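Local coordinates for regulatory protein E2 (Bovine papillomavirus type 1, PDB 2JEX), which probably regulates viral transcription and, by partnering the E1 protein, aids initiation of viral DNA replication, this chain being its N-terminal transactivation domain, at residues R115-E120 against V188-R193; V10-Q15 against R37-L42; A45-G50 against P60-C65; G88-S93 against F110-R115. The protein carries 1 engineered substitution. One frame throughout, in Å; residues are numbered along the deposited sequence.

Contact 1. Residues R115-E120 against V188-R193; sequences RVVEVE and VRDQDR
An antiparallel ladder in the large beta-sheet of the transactivation domain joins Glu118-Val119 to Val188-Arg189, and side chains carry the contact on to Arg115 and Gln191, where strand 186-189 has run out into a turn. Its hydrogen-bonded pair is Glu118 with Arg189: Glu118 N donates to Arg189 O at 3.0 Å, and Arg189 N returns an almost straight bond to Glu118 O at 2.9 Å. The polar side chains of this pair share one face of the sheet. Val119 and Val188, the neighbouring non-hydrogen-bonded pair, lie side by side on the other face, and CG1 of Val188 also meets CG1 of Val117 at 3.8 Å. Beta-branched valines suit the extended backbone, and Phe173 of helix 173-180 packs on both Val119 and Val188.

Arg115 has CG set between its backbone N and carbonyl carbon (chi1 74°), and from there the chain runs extended to Asp190. It holds the carboxylate side-on: NE of Arg115 donates to OD1 of Asp190 at 2.8 Å, while NH2 of Arg115 reaches the syn lone pair of Asp190 OD2 at 3.2 Å. The guanidinium and carboxylate planes are only 28° apart, so both bonds can lie near a common plane. Gln191 OE1 lies over one guanidinium face, and a further bond from Arg115 NH2 to Ala150 O should limit rotation of the group. Ladder and bidentate salt bridge together fasten to strand 110-120 the end of strand 186-189 and the turn of the antiparallel hairpin 186-189/194-197.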
loop_
_atom_site.group_PDB
_atom_site.type_symbol
_atom_site.label_atom_id
_atom_site.label_comp_id
_atom_site.label_asym_id
_atom_site.label_seq_id
_atom_site.Cartn_x
_atom_site.Cartn_y
_atom_site.Cartn_z
ATOM N N ARG A 115 -2.503 7.923 -10.401
ATOM C CA ARG A 115 -3.418 8.647 -11.278
ATOM C C ARG A 115 -4.823 8.080 -11.187
ATOM O O ARG A 115 -5.019 6.940 -10.763
ATOM C CB ARG A 115 -2.926 8.657 -12.729
ATOM C CG ARG A 115 -3.087 7.347 -13.445
ATOM C CD ARG A 115 -2.322 7.381 -14.737
ATOM N NE ARG A 115 -2.532 6.160 -15.502
ATOM C CZ ARG A 115 -1.776 5.071 -15.407
ATOM N NH1 ARG A 115 -0.747 5.026 -14.562
ATOM N NH2 ARG A 115 -2.051 4.019 -16.162
ATOM N N VAL A 116 -5.800 8.884 -11.587
ATOM C CA VAL A 116 -7.192 8.470 -11.495
ATOM C C VAL A 116 -7.701 7.935 -12.833
ATOM O O VAL A 116 -7.578 8.583 -13.876
ATOM C CB VAL A 116 -8.102 9.612 -10.933
ATOM C CG1 VAL A 116 -9.564 9.209 -10.960
ATOM C CG2 VAL A 116 -7.680 9.983 -9.493
ATOM N N VAL A 117 -8.260 6.732 -12.781
ATOM C CA VAL A 117 -8.988 6.155 -13.905
ATOM C C VAL A 117 -10.498 6.334 -13.659
ATOM O O VAL A 117 -10.999 6.054 -12.566
ATOM C CB VAL A 117 -8.576 4.671 -14.120
ATOM C CG1 VAL A 117 -9.477 3.975 -15.114
ATOM C CG2 VAL A 117 -7.126 4.607 -14.614
ATOM N N GLU A 118 -11.203 6.840 -14.664
ATOM C CA GLU A 118 -12.643 7.076 -14.555
ATOM C C GLU A 118 -13.443 6.120 -15.433
ATOM O O GLU A 118 -13.155 5.969 -16.621
ATOM C CB GLU A 118 -13.010 8.524 -14.909
ATOM C CG GLU A 118 -14.502 8.817 -14.700
ATOM C CD GLU A 118 -14.943 10.195 -15.193
ATOM O OE1 GLU A 118 -15.706 10.850 -14.443
ATOM O OE2 GLU A 118 -14.544 10.619 -16.314
ATOM N N VAL A 119 -14.441 5.476 -14.837
ATOM C CA VAL A 119 -15.320 4.573 -15.577
ATOM C C VAL A 119 -16.749 5.116 -15.578
ATOM O O VAL A 119 -17.302 5.444 -14.526
ATOM C CB VAL A 119 -15.278 3.114 -15.040
ATOM C CG1 VAL A 119 -16.143 2.198 -15.910
ATOM C CG2 VAL A 119 -13.858 2.593 -15.040
ATOM N N GLU A 120 -17.322 5.218 -16.767
ATOM C CA GLU A 120 -18.689 5.689 -16.949
ATOM C C GLU A 120 -19.542 4.506 -17.378
ATOM O O GLU A 120 -19.183 3.775 -18.300
ATOM C CB GLU A 120 -18.732 6.801 -18.003
ATOM C CG GLU A 120 -20.115 7.379 -18.265
ATOM C CD GLU A 120 -20.237 7.965 -19.665
ATOM O OE1 GLU A 120 -20.330 7.180 -20.634
ATOM O OE2 GLU A 120 -20.248 9.204 -19.803
ATOM N N VAL A 188 -13.955 3.552 -20.354
ATOM C CA VAL A 188 -12.851 3.712 -19.414
ATOM C C VAL A 188 -11.916 4.801 -19.929
ATOM O O VAL A 188 -11.421 4.720 -21.062
ATOM C CB VAL A 188 -12.062 2.391 -19.275
ATOM C CG1 VAL A 188 -10.940 2.536 -18.262
ATOM C CG2 VAL A 188 -12.988 1.243 -18.905
ATOM N N ARG A 189 -11.706 5.826 -19.110
ATOM C CA ARG A 189 -10.739 6.870 -19.409
ATOM C C ARG A 189 -9.558 6.711 -18.456
ATOM O O ARG A 189 -9.724 6.782 -17.229
ATOM C CB ARG A 189 -11.386 8.259 -19.295
ATOM C CG ARG A 189 -10.391 9.408 -19.154
ATOM C CD ARG A 189 -10.952 10.742 -19.630
ATOM N NE ARG A 189 -10.351 11.154 -20.902
ATOM C CZ ARG A 189 -11.023 11.392 -22.026
ATOM N NH1 ARG A 189 -12.345 11.277 -22.068
ATOM N NH2 ARG A 189 -10.367 11.759 -23.115
ATOM N N ASP A 190 -8.375 6.467 -19.019
ATOM C CA ASP A 190 -7.179 6.225 -18.212
ATOM C C ASP A 190 -6.293 7.469 -18.096
ATOM O O ASP A 190 -5.936 7.879 -16.963
ATOM C CB ASP A 190 -6.389 5.014 -18.744
ATOM C CG ASP A 190 -5.089 4.753 -17.968
ATOM O OD1 ASP A 190 -4.875 5.342 -16.884
ATOM O OD2 ASP A 190 -4.264 3.949 -18.458
ATOM N N GLN A 191 -5.922 8.035 -19.248
ATOM C CA GLN A 191 -5.127 9.267 -19.326
ATOM C C GLN A 191 -5.556 10.068 -20.557
ATOM O O GLN A 191 -6.284 11.058 -20.447
ATOM C CB GLN A 191 -3.608 8.984 -19.392
ATOM C CG GLN A 191 -3.018 8.288 -18.169
ATOM C CD GLN A 191 -1.506 8.145 -18.228
ATOM O OE1 GLN A 191 -0.983 7.105 -18.634
ATOM N NE2 GLN A 191 -0.794 9.188 -17.808
ATOM N N ASP A 192 -5.097 9.628 -21.727
ATOM C CA ASP A 192 -5.477 10.237 -23.003
ATOM C C ASP A 192 -6.181 9.239 -23.922
ATOM O O ASP A 192 -6.457 9.541 -25.081
ATOM C CB ASP A 192 -4.265 10.877 -23.700
ATOM C CG ASP A 192 -3.080 9.919 -23.851
ATOM O OD1 ASP A 192 -2.886 9.023 -22.988
ATOM O OD2 ASP A 192 -2.321 10.086 -24.834
ATOM N N ARG A 193 -6.484 8.058 -23.387
ATOM C CA ARG A 193 -7.165 7.005 -24.133
ATOM C C ARG A 193 -8.525 6.696 -23.517
ATOM O O ARG A 193 -8.684 6.694 -22.295
ATOM C CB ARG A 193 -6.301 5.735 -24.193
ATOM C CG ARG A 193 -4.882 5.973 -24.735
ATOM C CD ARG A 193 -4.151 4.662 -25.205
ATOM N NE ARG A 193 -2.711 5.161 -25.609
ATOM C CZ ARG A 193 -1.703 4.387 -26.058
ATOM N NH1 ARG A 193 -1.943 3.048 -26.172
ATOM N NH2 ARG A 193 -0.488 4.954 -26.515
#

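Contact 2. Residues V10-Q15 against R37-L42; sequences VAQETQ and RTENTL
Gln15 NE2 is shared between two acceptors, giving one bond of 2.8 Å across the helix pair to Glu39 OE1 and another of 2.8 Å back to Ala11 O in its own helix. The second bond anchors the amide one turn back along helix 4-21 and so steadies it for the first. Glu39 is held at both oxygens, because Gln12 NE2 donates to Glu39 OE2 at 3.0 Å. Both amides meet the carboxylate from above its plane, while each keeps the acceptor close to its own plane; the Gln12 amide stands nearly perpendicular to the carboxylate, with the planes 84° apart.

An extended Glu39 chain, CG anti to the backbone N (chi1 175°), carries the charge to these two donors. Glutamine suits both places: its neutral N-H groups can satisfy a carboxylate without adding a second charge. Beneath them Ala11 has just a methyl, whose CB lies 4.2 Å from CB of Glu39 and touches Thr38 as well, so the axes of these segments can approach to 8.8 Å.

The axes of segments 10-15 and 37-42 run roughly antiparallel, at 145°. Leu8 of helix 4-21 also packs on Glu39, whereas Arg37 and Asn40 turn to helix 62-83, leaving helix 26-48 between its two helical neighbours.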
loop_
_atom_site.group_PDB
_atom_site.type_symbol
_atom_site.label_atom_id
_atom_site.label_comp_id
_atom_site.label_asym_id
_atom_site.label_seq_id
_atom_site.Cartn_x
_atom_site.Cartn_y
_atom_site.Cartn_z
ATOM N N VAL A 10 10.887 6.605 23.175
ATOM C CA VAL A 10 11.820 6.779 22.056
ATOM C C VAL A 10 11.210 6.300 20.731
ATOM O O VAL A 10 11.340 6.974 19.707
ATOM C CB VAL A 10 13.187 6.078 22.327
ATOM C CG1 VAL A 10 14.140 6.247 21.148
ATOM C CG2 VAL A 10 13.832 6.628 23.599
ATOM N N ALA A 11 10.534 5.152 20.769
ATOM C CA ALA A 11 9.891 4.572 19.593
ATOM C C ALA A 11 8.746 5.435 19.053
ATOM O O ALA A 11 8.568 5.546 17.834
ATOM C CB ALA A 11 9.409 3.176 19.891
ATOM N N GLN A 12 7.981 6.040 19.959
ATOM C CA GLN A 12 6.899 6.954 19.583
ATOM C C GLN A 12 7.425 8.302 19.083
ATOM O O GLN A 12 6.874 8.886 18.144
ATOM C CB GLN A 12 5.956 7.169 20.763
ATOM C CG GLN A 12 5.103 5.967 21.082
ATOM C CD GLN A 12 4.491 6.039 22.462
ATOM O OE1 GLN A 12 5.084 6.595 23.385
ATOM N NE2 GLN A 12 3.300 5.464 22.615
ATOM N N GLU A 13 8.488 8.786 19.733
ATOM C CA GLU A 13 9.166 10.030 19.371
ATOM C C GLU A 13 9.870 9.918 18.018
ATOM O O GLU A 13 9.942 10.893 17.275
ATOM C CB GLU A 13 10.182 10.407 20.455
ATOM C CG GLU A 13 10.554 11.883 20.514
ATOM C CD GLU A 13 9.626 12.683 21.412
ATOM O OE1 GLU A 13 10.125 13.306 22.378
ATOM O OE2 GLU A 13 8.399 12.686 21.165
ATOM N N THR A 14 10.397 8.734 17.717
ATOM C CA THR A 14 11.041 8.448 16.433
ATOM C C THR A 14 10.053 8.548 15.262
ATOM O O THR A 14 10.374 9.136 14.220
ATOM C CB THR A 14 11.739 7.061 16.443
ATOM O OG1 THR A 14 12.799 7.073 17.403
ATOM C CG2 THR A 14 12.326 6.733 15.085
ATOM N N GLN A 15 8.860 7.981 15.447
ATOM C CA GLN A 15 7.785 8.065 14.467
ATOM C C GLN A 15 7.376 9.518 14.254
ATOM O O GLN A 15 7.237 9.964 13.111
ATOM C CB GLN A 15 6.573 7.249 14.920
ATOM C CG GLN A 15 6.751 5.744 14.875
ATOM C CD GLN A 15 5.721 5.023 15.730
ATOM O OE1 GLN A 15 4.530 4.991 15.411
ATOM N NE2 GLN A 15 6.180 4.441 16.827
ATOM N N ARG A 37 7.225 -1.093 14.920
ATOM C CA ARG A 37 7.382 -2.466 15.386
ATOM C C ARG A 37 7.692 -2.524 16.881
ATOM O O ARG A 37 7.020 -3.233 17.634
ATOM C CB ARG A 37 8.502 -3.139 14.601
ATOM C CG ARG A 37 8.860 -4.524 15.090
ATOM C CD ARG A 37 9.937 -5.134 14.225
ATOM N NE ARG A 37 10.243 -6.508 14.619
ATOM C CZ ARG A 37 11.023 -7.327 13.923
ATOM N NH1 ARG A 37 11.585 -6.908 12.800
ATOM N NH2 ARG A 37 11.249 -8.563 14.355
ATOM N N THR A 38 8.723 -1.783 17.285
ATOM C CA THR A 38 9.131 -1.673 18.674
ATOM C C THR A 38 7.950 -1.238 19.554
ATOM O O THR A 38 7.608 -1.948 20.486
ATOM C CB THR A 38 10.366 -0.734 18.816
ATOM O OG1 THR A 38 11.407 -1.201 17.948
ATOM C CG2 THR A 38 10.892 -0.685 20.266
ATOM N N GLU A 39 7.296 -0.123 19.215
ATOM C CA GLU A 39 6.155 0.389 20.000
ATOM C C GLU A 39 5.063 -0.656 20.228
ATOM O O GLU A 39 4.642 -0.891 21.357
ATOM C CB GLU A 39 5.544 1.645 19.357
ATOM C CG GLU A 39 4.275 2.146 20.067
ATOM C CD GLU A 39 3.624 3.346 19.386
ATOM O OE1 GLU A 39 3.947 3.634 18.216
ATOM O OE2 GLU A 39 2.783 4.007 20.026
ATOM N N ASN A 40 4.620 -1.289 19.157
ATOM C CA ASN A 40 3.540 -2.247 19.258
ATOM C C ASN A 40 3.944 -3.584 19.835
ATOM O O ASN A 40 3.098 -4.301 20.367
ATOM C CB ASN A 40 2.834 -2.395 17.918
ATOM C CG ASN A 40 2.106 -1.146 17.540
ATOM O OD1 ASN A 40 1.026 -0.866 18.056
ATOM N ND2 ASN A 40 2.710 -0.354 16.671
ATOM N N THR A 41 5.232 -3.913 19.743
ATOM C CA THR A 41 5.762 -5.109 20.386
ATOM C C THR A 41 5.750 -4.925 21.899
ATOM O O THR A 41 5.285 -5.811 22.615
ATOM C CB THR A 41 7.198 -5.461 19.888
ATOM O OG1 THR A 41 7.161 -5.715 18.475
ATOM C CG2 THR A 41 7.739 -6.686 20.599
ATOM N N LEU A 42 6.248 -3.778 22.369
ATOM C CA LEU A 42 6.322 -3.489 23.800
ATOM C C LEU A 42 4.916 -3.449 24.381
ATOM O O LEU A 42 4.652 -4.027 25.433
ATOM C CB LEU A 42 7.031 -2.154 24.071
ATOM C CG LEU A 42 8.444 -1.882 23.537
ATOM C CD1 LEU A 42 8.662 -0.379 23.468
ATOM C CD2 LEU A 42 9.538 -2.556 24.379
#

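Contact 3. Residues A45-G50 against P60-C65; sequences AARKKG and PHSVVC
Arg47 packs its stem against the start of helix 62-83, and its chain can be followed outward against Ser62 and Pro60. CB comes first, 3.9 Å from CB of Ser62. CG, placed anti to the backbone N (chi1 -155°), presses closer, 3.4 Å from Ser62 CB and 3.5 Å from Ser62 N. The chain then bends at chi2 and chi3: CD passes 3.7 Å from Pro60 O, and the guanidinium turns back toward the loop following its own helix, where NH1 donates to Val51 O and the carbonyl carbon of Gly50 lies at the edge of the plane. The touching part of the arginine is thus its aliphatic stem, while the bond from NH1 is made on its own side. A serine suits the facing position because its side chain is short, so that the arginine stem can come close to the first turn. Lys48 adds its CE at 4.1 Å from Ser62 CB, and no hydrogen bond crosses the contact.

Each helix end has its own cap. Gly50 closes a Schellman motif, its N bonded to Arg47 O at 2.9 Å and its phi of 87° one that glycine adopts readily. His61 is the N-cap of the other helix, where ND1 accepts from Val63 N at 3.1 Å, close to the ring plane.

The C-terminal end of helix 26-48 therefore rests on the first turn of helix 62-83. The short strands 53-54 and 57-58 connect the two, and Pro60 and Cys65 pack on Leu43 of helix 26-48.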
loop_
_atom_site.group_PDB
_atom_site.type_symbol
_atom_site.label_atom_id
_atom_site.label_comp_id
_atom_site.label_asym_id
_atom_site.label_seq_id
_atom_site.Cartn_x
_atom_site.Cartn_y
_atom_site.Cartn_z
ATOM N N ALA A 45 3.495 -6.897 24.554
ATOM C CA ALA A 45 4.130 -7.566 25.682
ATOM C C ALA A 45 3.567 -7.069 27.025
ATOM O O ALA A 45 3.415 -7.845 27.960
ATOM C CB ALA A 45 5.634 -7.374 25.630
ATOM N N ALA A 46 3.266 -5.776 27.099
ATOM C CA ALA A 46 2.643 -5.180 28.271
ATOM C C ALA A 46 1.245 -5.763 28.503
ATOM O O ALA A 46 0.892 -6.093 29.633
ATOM C CB ALA A 46 2.578 -3.668 28.116
ATOM N N ARG A 47 0.478 -5.901 27.417
ATOM C CA ARG A 47 -0.870 -6.480 27.433
ATOM C C ARG A 47 -0.918 -7.925 27.969
ATOM O O ARG A 47 -1.790 -8.266 28.799
ATOM C CB ARG A 47 -1.486 -6.372 26.034
ATOM C CG ARG A 47 -3.010 -6.358 25.996
ATOM C CD ARG A 47 -3.636 -5.307 26.930
ATOM N NE ARG A 47 -4.879 -5.834 27.492
ATOM C CZ ARG A 47 -5.085 -6.084 28.786
ATOM N NH1 ARG A 47 -4.145 -5.834 29.699
ATOM N NH2 ARG A 47 -6.255 -6.573 29.176
ATOM N N LYS A 48 0.036 -8.753 27.535
ATOM C CA LYS A 48 0.168 -10.140 28.026
ATOM C C LYS A 48 0.379 -10.204 29.525
ATOM O O LYS A 48 -0.009 -11.178 30.171
ATOM C CB LYS A 48 1.324 -10.881 27.332
ATOM C CG LYS A 48 1.169 -11.094 25.801
ATOM C CD LYS A 48 0.051 -12.089 25.445
ATOM C CE LYS A 48 -1.256 -11.377 25.081
ATOM N NZ LYS A 48 -2.423 -12.304 25.158
ATOM N N LYS A 49 1.002 -9.157 30.061
ATOM C CA LYS A 49 1.336 -9.068 31.473
ATOM C C LYS A 49 0.228 -8.366 32.270
ATOM O O LYS A 49 0.347 -8.157 33.491
ATOM C CB LYS A 49 2.699 -8.383 31.638
ATOM C CG LYS A 49 3.837 -9.214 31.038
ATOM C CD LYS A 49 5.078 -8.388 30.730
ATOM C CE LYS A 49 6.081 -9.179 29.869
ATOM N NZ LYS A 49 5.635 -9.359 28.440
ATOM N N GLY A 50 -0.853 -8.024 31.571
ATOM C CA GLY A 50 -2.035 -7.443 32.203
ATOM C C GLY A 50 -1.987 -5.931 32.339
ATOM O O GLY A 50 -2.851 -5.336 33.008
ATOM N N PRO A 60 -3.398 -0.427 23.948
ATOM C CA PRO A 60 -4.474 -0.986 23.118
ATOM C C PRO A 60 -4.728 -2.470 23.416
ATOM O O PRO A 60 -3.862 -3.152 23.975
ATOM C CB PRO A 60 -3.929 -0.852 21.688
ATOM C CG PRO A 60 -2.865 0.179 21.753
ATOM C CD PRO A 60 -2.289 0.109 23.135
ATOM N N HIS A 61 -5.908 -2.957 23.041
ATOM C CA HIS A 61 -6.185 -4.392 23.021
ATOM C C HIS A 61 -5.032 -5.165 22.376
ATOM O O HIS A 61 -4.463 -4.721 21.371
ATOM C CB HIS A 61 -7.470 -4.646 22.237
ATOM C CG HIS A 61 -8.097 -5.983 22.495
ATOM N ND1 HIS A 61 -7.474 -7.176 22.188
ATOM C CD2 HIS A 61 -9.314 -6.311 22.993
ATOM C CE1 HIS A 61 -8.271 -8.180 22.505
ATOM N NE2 HIS A 61 -9.394 -7.683 22.994
ATOM N N SER A 62 -4.698 -6.321 22.945
ATOM C CA SER A 62 -3.579 -7.138 22.471
ATOM C C SER A 62 -3.677 -7.522 20.988
ATOM O O SER A 62 -2.670 -7.519 20.288
ATOM C CB SER A 62 -3.392 -8.384 23.347
ATOM O OG SER A 62 -4.374 -9.360 23.064
ATOM N N VAL A 63 -4.886 -7.833 20.518
ATOM C CA VAL A 63 -5.133 -8.138 19.102
ATOM C C VAL A 63 -4.727 -6.960 18.189
ATOM O O VAL A 63 -4.239 -7.159 17.075
ATOM C CB VAL A 63 -6.625 -8.572 18.867
ATOM C CG1 VAL A 63 -6.948 -8.727 17.391
ATOM C CG2 VAL A 63 -6.931 -9.880 19.596
ATOM N N VAL A 64 -4.922 -5.742 18.690
ATOM C CA VAL A 64 -4.597 -4.516 17.975
ATOM C C VAL A 64 -3.086 -4.291 17.930
ATOM O O VAL A 64 -2.531 -4.060 16.845
ATOM C CB VAL A 64 -5.324 -3.304 18.606
ATOM C CG1 VAL A 64 -4.748 -1.984 18.120
ATOM C CG2 VAL A 64 -6.816 -3.378 18.324
ATOM N N CYS A 65 -2.429 -4.359 19.098
ATOM C CA CYS A 65 -0.970 -4.236 19.193
ATOM C C CYS A 65 -0.286 -5.305 18.342
ATOM O O CYS A 65 0.698 -5.030 17.672
ATOM C CB CYS A 65 -0.485 -4.416 20.637
ATOM S SG CYS A 65 -1.018 -3.230 21.874
#

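Contact 4. Residues G88-S93 against F110-R115; sequences GDEPWS and FKKGAR
The irregular loop around Trp92 passes strand 110-120 at a distance, Trp92 CA and Lys112 CA being 8.5 Å apart, and no backbone-to-backbone hydrogen bond links the two segments. A cation-pi contact bridges the gap instead. The lysine chain lies over one face of the indole: CE of Lys112 makes a CH-pi contact 4.0 Å from the centroid of the six-membered ring of Trp92, and NZ sits 3.7 Å from the centroid of the five-membered ring, 15° off its normal. A bend at chi3 (-77°) sets the ammonium there, where two oxygens also receive it. Lysine suits the place because its long methylene chain can cover the ring while its end serves both aromatic and polar partners.

One of those oxygens is OE2 of Glu90, which forms a salt bridge to Lys112 NZ at 3.1 Å through its anti lone pair, and the negative charge would be expected to stabilise the ammonium beside the loop. The tryptophan is buried and fixed from several sides: NE1 donates to Phe87 O, and Tyr138 of strand 128-140 meets the ring edge-to-face. Phe110 brings CB to 3.8 Å from Trp92 CZ3, but its own ring leads away to Leu79 and Leu82 of helix 62-83, so it joins sheet to helix. The shortest bond of the contact goes to a main-chain oxygen, from Lys112 NZ to Pro91 O at 2.6 Å, with the nitrogen tilted 34° from the carbonyl plane.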
loop_
_atom_site.group_PDB
_atom_site.type_symbol
_atom_site.label_atom_id
_atom_site.label_comp_id
_atom_site.label_asym_id
_atom_site.label_seq_id
_atom_site.Cartn_x
_atom_site.Cartn_y
_atom_site.Cartn_z
ATOM N N GLY A 88 16.389 0.705 -4.390
ATOM C CA GLY A 88 16.676 1.356 -3.110
ATOM C C GLY A 88 17.158 2.792 -3.226
ATOM O O GLY A 88 16.912 3.603 -2.327
ATOM N N ASP A 89 17.833 3.090 -4.342
ATOM C CA ASP A 89 18.395 4.416 -4.649
ATOM C C ASP A 89 17.334 5.496 -4.877
ATOM O O ASP A 89 17.561 6.677 -4.587
ATOM C CB ASP A 89 19.278 4.336 -5.908
ATOM C CG ASP A 89 20.708 3.894 -5.616
ATOM O OD1 ASP A 89 20.963 3.292 -4.548
ATOM O OD2 ASP A 89 21.584 4.155 -6.476
ATOM N N GLU A 90 16.192 5.077 -5.423
ATOM C CA GLU A 90 15.083 5.959 -5.793
ATOM C C GLU A 90 14.553 6.773 -4.604
ATOM O O GLU A 90 14.777 6.399 -3.452
ATOM C CB GLU A 90 13.943 5.120 -6.388
ATOM C CG GLU A 90 14.346 4.236 -7.567
ATOM C CD GLU A 90 13.197 3.397 -8.101
ATOM O OE1 GLU A 90 13.459 2.491 -8.931
ATOM O OE2 GLU A 90 12.033 3.637 -7.696
ATOM N N PRO A 91 13.851 7.891 -4.876
ATOM C CA PRO A 91 13.217 8.618 -3.777
ATOM C C PRO A 91 11.945 7.913 -3.302
ATOM O O PRO A 91 11.126 7.501 -4.119
ATOM C CB PRO A 91 12.869 9.981 -4.394
ATOM C CG PRO A 91 13.428 9.968 -5.793
ATOM C CD PRO A 91 13.604 8.543 -6.174
ATOM N N TRP A 92 11.801 7.774 -1.989
ATOM C CA TRP A 92 10.642 7.134 -1.381
ATOM C C TRP A 92 10.103 8.036 -0.296
ATOM O O TRP A 92 10.818 8.384 0.635
ATOM C CB TRP A 92 11.021 5.780 -0.766
ATOM C CG TRP A 92 11.336 4.739 -1.781
ATOM C CD1 TRP A 92 12.558 4.473 -2.337
ATOM C CD2 TRP A 92 10.415 3.824 -2.379
ATOM N NE1 TRP A 92 12.454 3.447 -3.242
ATOM C CE2 TRP A 92 11.148 3.033 -3.294
ATOM C CE3 TRP A 92 9.036 3.598 -2.238
ATOM C CZ2 TRP A 92 10.549 2.025 -4.062
ATOM C CZ3 TRP A 92 8.439 2.594 -3.004
ATOM C CH2 TRP A 92 9.199 1.822 -3.902
ATOM N N SER A 93 8.840 8.412 -0.411
ATOM C CA SER A 93 8.210 9.223 0.617
ATOM C C SER A 93 7.539 8.357 1.692
ATOM O O SER A 93 7.533 7.114 1.620
ATOM C CB SER A 93 7.196 10.171 -0.014
ATOM O OG SER A 93 6.113 9.428 -0.526
ATOM N N PHE A 110 4.749 -2.262 -3.145
ATOM C CA PHE A 110 4.915 -0.824 -3.004
ATOM C C PHE A 110 4.630 -0.133 -4.336
ATOM O O PHE A 110 4.813 -0.722 -5.408
ATOM C CB PHE A 110 6.295 -0.485 -2.429
ATOM C CG PHE A 110 6.572 -1.150 -1.100
ATOM C CD1 PHE A 110 7.405 -2.267 -1.024
ATOM C CD2 PHE A 110 5.974 -0.682 0.071
ATOM C CE1 PHE A 110 7.648 -2.896 0.194
ATOM C CE2 PHE A 110 6.216 -1.307 1.303
ATOM C CZ PHE A 110 7.051 -2.416 1.368
ATOM N N LYS A 111 4.140 1.103 -4.264
ATOM C CA LYS A 111 3.576 1.765 -5.440
ATOM C C LYS A 111 3.887 3.253 -5.486
ATOM O O LYS A 111 3.702 3.958 -4.497
ATOM C CB LYS A 111 2.054 1.572 -5.503
ATOM C CG LYS A 111 1.547 0.194 -5.119
ATOM C CD LYS A 111 0.083 0.050 -5.471
ATOM C CE LYS A 111 -0.659 -0.902 -4.568
ATOM N NZ LYS A 111 0.123 -2.074 -4.074
ATOM N N LYS A 112 4.353 3.724 -6.643
ATOM C CA LYS A 112 4.531 5.160 -6.885
ATOM C C LYS A 112 3.887 5.578 -8.214
ATOM O O LYS A 112 3.720 4.754 -9.118
ATOM C CB LYS A 112 6.014 5.545 -6.854
ATOM C CG LYS A 112 6.718 5.256 -5.516
ATOM C CD LYS A 112 8.062 5.958 -5.401
ATOM C CE LYS A 112 9.125 5.237 -6.205
ATOM N NZ LYS A 112 10.511 5.587 -5.772
ATOM N N GLY A 113 3.524 6.855 -8.318
ATOM C CA GLY A 113 2.945 7.401 -9.545
ATOM C C GLY A 113 1.446 7.165 -9.635
ATOM O O GLY A 113 0.989 6.328 -10.409
ATOM N N ALA A 114 0.690 7.904 -8.830
ATOM C CA ALA A 114 -0.759 7.731 -8.750
ATOM C C ALA A 114 -1.463 8.526 -9.835
ATOM O O ALA A 114 -1.063 9.660 -10.157
ATOM C CB ALA A 114 -1.278 8.153 -7.372
ATOM N N ARG A 115 -2.503 7.923 -10.401
ATOM C CA ARG A 115 -3.418 8.647 -11.278
ATOM C C ARG A 115 -4.823 8.080 -11.187
ATOM O O ARG A 115 -5.019 6.940 -10.763
ATOM C CB ARG A 115 -2.926 8.657 -12.729
ATOM C CG ARG A 115 -3.087 7.347 -13.445
ATOM C CD ARG A 115 -2.322 7.381 -14.737
ATOM N NE ARG A 115 -2.532 6.160 -15.502
ATOM C CZ ARG A 115 -1.776 5.071 -15.407
ATOM N NH1 ARG A 115 -0.747 5.026 -14.562
ATOM N NH2 ARG A 115 -2.051 4.019 -16.162
#

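From the N terminus the chain closes four loops in series; none encloses or crosses another. Contact 2 comes first, pairing helix 4-21 with helix 26-48. Contact 3 then closes the short connection between helix 26-48 and helix 62-83, and it touches contact 2 where Asn40 CB packs 3.4 Å from Cys65 O. Contact 4 ties the loop after helix 62-83 to the start of strand 110-120, marking the passage from the helical part to the sheet. Contact 1, whose first segment begins at Arg115, where that of contact 4 ends, continues along the same strand and reaches the late strand 186-189. The centres of contacts 1 and 3 are about 45 Å apart, on opposite sides of the domain's centre.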